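Local coordinates for EGF family domain-containing protein (Toxoplasma gondii, PDB 4Z80) that binds a peptide of the rhoptry neck protein RON2L1, a pairing that probably helps form the moving junction during host-cell invasion, at residues A145-G150 / T308-N313; S302-L307 / F315-P320. All blocks are in the same frame, centred on the assembly; numbering follows the deposited sequence.

Contact 1 of 2, residues A145-G150 / T308-N313; sequences AKSIEG and TTDDTN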
# COMPACT_ATOMS: atom_id res chain seq x y z
N ALA A 145 1.03 -17.75 -13.81
CA ALA A 145 -0.07 -18.70 -13.77
C ALA A 145 -1.03 -18.31 -12.65
O ALA A 145 -0.59 -17.88 -11.59
CB ALA A 145 0.44 -20.12 -13.57
N LYS A 146 -2.33 -18.46 -12.88
CA LYS A 146 -3.32 -18.10 -11.86
C LYS A 146 -3.03 -18.82 -10.54
O LYS A 146 -3.20 -18.26 -9.46
CB LYS A 146 -4.73 -18.42 -12.35
CG LYS A 146 -5.84 -18.05 -11.37
CD LYS A 146 -5.88 -16.57 -11.04
CE LYS A 146 -7.07 -16.25 -10.13
NZ LYS A 146 -7.22 -14.80 -9.83
N SER A 147 -2.54 -20.06 -10.63
CA SER A 147 -2.29 -20.85 -9.43
C SER A 147 -1.15 -20.32 -8.57
O SER A 147 -1.00 -20.76 -7.43
CB SER A 147 -2.03 -22.31 -9.82
OG SER A 147 -0.91 -22.40 -10.70
N ILE A 148 -0.34 -19.39 -9.10
CA ILE A 148 0.68 -18.73 -8.29
C ILE A 148 0.50 -17.21 -8.20
O ILE A 148 1.40 -16.50 -7.76
CB ILE A 148 2.12 -19.02 -8.82
CG1 ILE A 148 2.40 -18.31 -10.15
CG2 ILE A 148 2.34 -20.52 -8.98
CD1 ILE A 148 3.88 -18.14 -10.45
N GLU A 149 -0.67 -16.71 -8.61
CA GLU A 149 -0.95 -15.28 -8.57
C GLU A 149 -0.70 -14.70 -7.18
O GLU A 149 -1.07 -15.31 -6.17
CB GLU A 149 -2.39 -14.99 -8.96
CG GLU A 149 -2.72 -13.49 -9.00
CD GLU A 149 -4.20 -13.17 -9.13
OE1 GLU A 149 -5.04 -13.90 -8.54
OE2 GLU A 149 -4.53 -12.18 -9.80
N GLY A 150 -0.08 -13.52 -7.13
CA GLY A 150 0.06 -12.76 -5.91
C GLY A 150 -0.71 -11.45 -6.01
O GLY A 150 -1.74 -11.36 -6.69
N THR A 308 -4.93 -21.94 -4.11
CA THR A 308 -4.65 -22.25 -5.51
C THR A 308 -5.94 -22.44 -6.29
O THR A 308 -6.90 -23.03 -5.79
CB THR A 308 -3.77 -23.52 -5.65
OG1 THR A 308 -4.39 -24.62 -4.99
CG2 THR A 308 -2.40 -23.29 -5.05
N THR A 309 -5.96 -21.90 -7.50
CA THR A 309 -7.03 -22.14 -8.46
C THR A 309 -6.50 -21.89 -9.86
O THR A 309 -5.50 -21.20 -10.03
CB THR A 309 -8.26 -21.24 -8.22
OG1 THR A 309 -9.31 -21.62 -9.12
CG2 THR A 309 -7.92 -19.77 -8.46
N ASP A 310 -7.20 -22.43 -10.86
CA ASP A 310 -6.91 -22.11 -12.26
C ASP A 310 -7.91 -21.12 -12.86
O ASP A 310 -7.73 -20.64 -13.99
CB ASP A 310 -6.90 -23.38 -13.10
CG ASP A 310 -5.84 -24.36 -12.67
OD1 ASP A 310 -4.69 -23.92 -12.45
OD2 ASP A 310 -6.16 -25.56 -12.55
N ASP A 311 -8.96 -20.82 -12.11
CA ASP A 311 -10.06 -19.99 -12.60
C ASP A 311 -9.67 -18.52 -12.60
O ASP A 311 -9.61 -17.89 -11.55
CB ASP A 311 -11.30 -20.22 -11.73
CG ASP A 311 -12.54 -19.47 -12.22
OD1 ASP A 311 -12.45 -18.68 -13.18
OD2 ASP A 311 -13.61 -19.68 -11.62
N THR A 312 -9.41 -17.96 -13.79
CA THR A 312 -8.93 -16.59 -13.88
C THR A 312 -10.03 -15.57 -13.62
O THR A 312 -9.76 -14.36 -13.57
CB THR A 312 -8.28 -16.30 -15.24
OG1 THR A 312 -9.24 -16.48 -16.30
CG2 THR A 312 -7.10 -17.23 -15.47
N ASN A 313 -11.26 -16.03 -13.42
CA ASN A 313 -12.34 -15.13 -13.02
C ASN A 313 -12.57 -15.15 -11.51
O ASN A 313 -13.41 -14.40 -11.00
CB ASN A 313 -13.64 -15.47 -13.76
CG ASN A 313 -14.59 -14.29 -13.83
OD1 ASN A 313 -15.74 -14.38 -13.40
ND2 ASN A 313 -14.10 -13.17 -14.35
O HOH W 1 -7.49 -13.67 -12.42
O HOH W 2 -2.66 -22.07 -12.87
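Lys146 lies across the bend of the 308-313 loop. The tight part of the contact is its aliphatic chain. CG of Lys146 sits 3.4 Å from Thr309 O, and CE of Lys146 3.3 Å from Asp311 O. The methyl CG2 of Thr309 is 4.0 Å from Lys146 CG. CG of Lys146 is anti to the backbone N (chi1 -179°) and the chain bends at chi2 (61°), which brings the ammonium group round to Glu149. There Lys146 NZ forms a salt bridge with Glu149 OE1 at 2.7 Å and donates to water 1, which donates to Thr312 O. Ala314 O is a further acceptor for NZ, and Tyr294 holds the other carboxylate oxygen of Glu149. The 308-313 loop, in the apical membrane antigen 1 family region, turns through an ST turn, with Asp311 N on Thr309 OG1, then an Asx turn, with Asn313 N on Asp311 OD1. The Ser147 side is looser and open to solvent, with Thr308 and Asp310 exposed. Ser147 N is 3.2 Å from Thr309 O at too poor an angle, and no direct hydrogen bond joins the segments. That N-H goes to water 2, which donates to Asp310 OD1. Ser147 O brushes Thr308 CG2, at 3.7 Å.

Contact 2 of 2, residues S302-L307 / F315-P320; sequences STCAEL and FYCVRP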
# COMPACT_ATOMS: atom_id res chain seq x y z
N SER A 302 -17.80 -17.33 -0.02
CA SER A 302 -17.87 -18.73 -0.41
C SER A 302 -17.25 -18.98 -1.78
O SER A 302 -16.88 -20.10 -2.10
CB SER A 302 -19.31 -19.20 -0.41
OG SER A 302 -20.08 -18.45 -1.32
N THR A 303 -17.14 -17.92 -2.59
CA THR A 303 -16.58 -18.02 -3.93
C THR A 303 -15.07 -17.77 -3.98
O THR A 303 -14.48 -17.88 -5.05
CB THR A 303 -17.24 -17.03 -4.88
OG1 THR A 303 -17.12 -15.71 -4.34
CG2 THR A 303 -18.71 -17.36 -5.08
N CYS A 304 -14.45 -17.42 -2.86
CA CYS A 304 -13.03 -17.09 -2.89
C CYS A 304 -12.22 -18.37 -3.11
O CYS A 304 -12.60 -19.45 -2.65
CB CYS A 304 -12.58 -16.37 -1.61
SG CYS A 304 -12.46 -17.33 -0.06
N ALA A 305 -11.13 -18.25 -3.85
CA ALA A 305 -10.24 -19.37 -4.12
C ALA A 305 -9.27 -19.57 -2.96
O ALA A 305 -8.56 -18.64 -2.57
CB ALA A 305 -9.48 -19.15 -5.42
N GLU A 306 -9.22 -20.78 -2.42
CA GLU A 306 -8.35 -21.08 -1.29
C GLU A 306 -6.96 -21.52 -1.76
O GLU A 306 -6.75 -22.69 -2.10
CB GLU A 306 -8.96 -22.17 -0.41
CG GLU A 306 -10.27 -21.76 0.26
CD GLU A 306 -10.78 -22.82 1.23
OE1 GLU A 306 -10.88 -22.52 2.44
OE2 GLU A 306 -11.08 -23.95 0.79
N LEU A 307 -6.04 -20.56 -1.75
CA LEU A 307 -4.59 -20.72 -1.99
C LEU A 307 -4.20 -21.04 -3.44
O LEU A 307 -3.23 -20.47 -3.94
CB LEU A 307 -4.01 -21.79 -1.06
CG LEU A 307 -4.05 -21.45 0.44
CD1 LEU A 307 -3.50 -22.61 1.27
CD2 LEU A 307 -3.28 -20.17 0.75
N PHE A 315 -11.22 -14.77 -7.43
CA PHE A 315 -10.33 -13.96 -6.61
C PHE A 315 -9.96 -14.77 -5.37
O PHE A 315 -10.79 -15.49 -4.82
CB PHE A 315 -10.99 -12.62 -6.22
CG PHE A 315 -9.99 -11.55 -5.83
CD1 PHE A 315 -9.48 -11.49 -4.54
CD2 PHE A 315 -9.56 -10.61 -6.76
CE1 PHE A 315 -8.55 -10.52 -4.19
CE2 PHE A 315 -8.63 -9.63 -6.40
CZ PHE A 315 -8.14 -9.58 -5.12
N TYR A 316 -8.71 -14.67 -4.96
CA TYR A 316 -8.20 -15.45 -3.85
C TYR A 316 -8.69 -14.99 -2.48
O TYR A 316 -8.94 -13.80 -2.24
CB TYR A 316 -6.67 -15.42 -3.86
CG TYR A 316 -6.08 -16.43 -4.81
CD1 TYR A 316 -6.07 -17.77 -4.48
CD2 TYR A 316 -5.55 -16.05 -6.04
CE1 TYR A 316 -5.55 -18.71 -5.34
CE2 TYR A 316 -5.02 -16.99 -6.91
CZ TYR A 316 -5.03 -18.32 -6.55
OH TYR A 316 -4.51 -19.29 -7.38
N CYS A 317 -8.85 -15.97 -1.59
CA CYS A 317 -9.10 -15.71 -0.18
C CYS A 317 -7.90 -14.98 0.39
O CYS A 317 -6.80 -15.51 0.36
CB CYS A 317 -9.32 -17.00 0.59
SG CYS A 317 -10.60 -18.13 -0.06
N VAL A 318 -8.10 -13.77 0.89
CA VAL A 318 -7.00 -13.02 1.49
C VAL A 318 -7.50 -12.28 2.72
O VAL A 318 -8.69 -12.01 2.84
CB VAL A 318 -6.36 -11.98 0.51
CG1 VAL A 318 -5.80 -12.67 -0.72
CG2 VAL A 318 -7.36 -10.91 0.10
N ARG A 319 -6.59 -11.93 3.62
CA ARG A 319 -6.95 -11.03 4.71
C ARG A 319 -5.69 -10.37 5.24
O ARG A 319 -4.60 -10.92 5.07
CB ARG A 319 -7.69 -11.77 5.83
CG ARG A 319 -6.85 -12.77 6.62
CD ARG A 319 -7.72 -13.60 7.58
NE ARG A 319 -8.74 -14.31 6.83
CZ ARG A 319 -9.76 -14.99 7.35
NH1 ARG A 319 -9.93 -15.05 8.67
NH2 ARG A 319 -10.61 -15.58 6.54
N PRO A 320 -5.83 -9.20 5.88
CA PRO A 320 -4.64 -8.59 6.46
C PRO A 320 -4.16 -9.35 7.68
O PRO A 320 -4.98 -9.85 8.46
CB PRO A 320 -5.11 -7.18 6.84
CG PRO A 320 -6.46 -7.01 6.22
CD PRO A 320 -7.03 -8.38 6.11
O HOH W 3 -13.93 -15.53 -6.55
O HOH W 4 -5.79 -17.94 -0.69
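Tyr316 lays its ring beside the backbone of Ala305 and Leu307. CD1 of Tyr316 is 3.3 Å from Ala305 O, and CE1 of Tyr316 is 3.2 Å from Leu307 O. Both carbonyl oxygens approach the ring obliquely. The methyl CB of Ala305 packs on CD1 as well. CG of Tyr316 stands anti to the carbonyl carbon (chi1 -82°), and this turns the ring back along the 302-307 segment although the CB bond starts away from it. Arg116 makes a cation-pi contact with the ring and also donates to Leu307 O, while Phe104 of strand 101-104 meets the ring with its own. The hydroxyl reaches Lys146 O.

Beside the ring, Ala305 and Tyr316 form a single beta bridge. Ala305 N donates to Phe315 O at 2.9 Å, and Cys317 N donates to Ala305 O with a nearly straight N-H...O angle of 175°. The alpha C-H groups of Cys304 and Tyr316 add contacts to these same two oxygens. The bridge and a disulfide close a small loop leading into strand 318-321, within the apical membrane antigen 1 region of the PAN clan. The disulfide joins Cys304 SG to Cys317 SG at 2.0 Å, with chi3 of 84°, close to the unstrained right angle. CG of Glu306 rests against Cys317 SG at 3.7 Å, and its carboxylate accepts from Arg107 N.

Two waters extend the pairing. Water 3 donates to Thr303 O and accepts from Phe315 N. Water 4 accepts from Leu307 N, 2.8 Å away, and lies near Cys317 O at the same distance.

How the contacts relate
Contact 2 is mostly buried and contact 1 lies at the surface, with centres about 11 Å apart. They share one continuous piece of chain: 302-307 runs straight into 308-313, and 315-320 follows soon after. Contact 2 pairs this piece with itself and is fixed by a disulfide and direct backbone bonds. Contact 1 joins it to the distant 145-150 loop through a lysine chain laid against backbone carbonyls and a threonine methyl, and through water bridges. Tyr316 ties the two together. Its OH is probably hydrogen-bonded to both Lys146 O, 2.7 Å away, and Thr309 N, thus reaching both segments of contact 1, while its CD2 packs against Glu149 OE1.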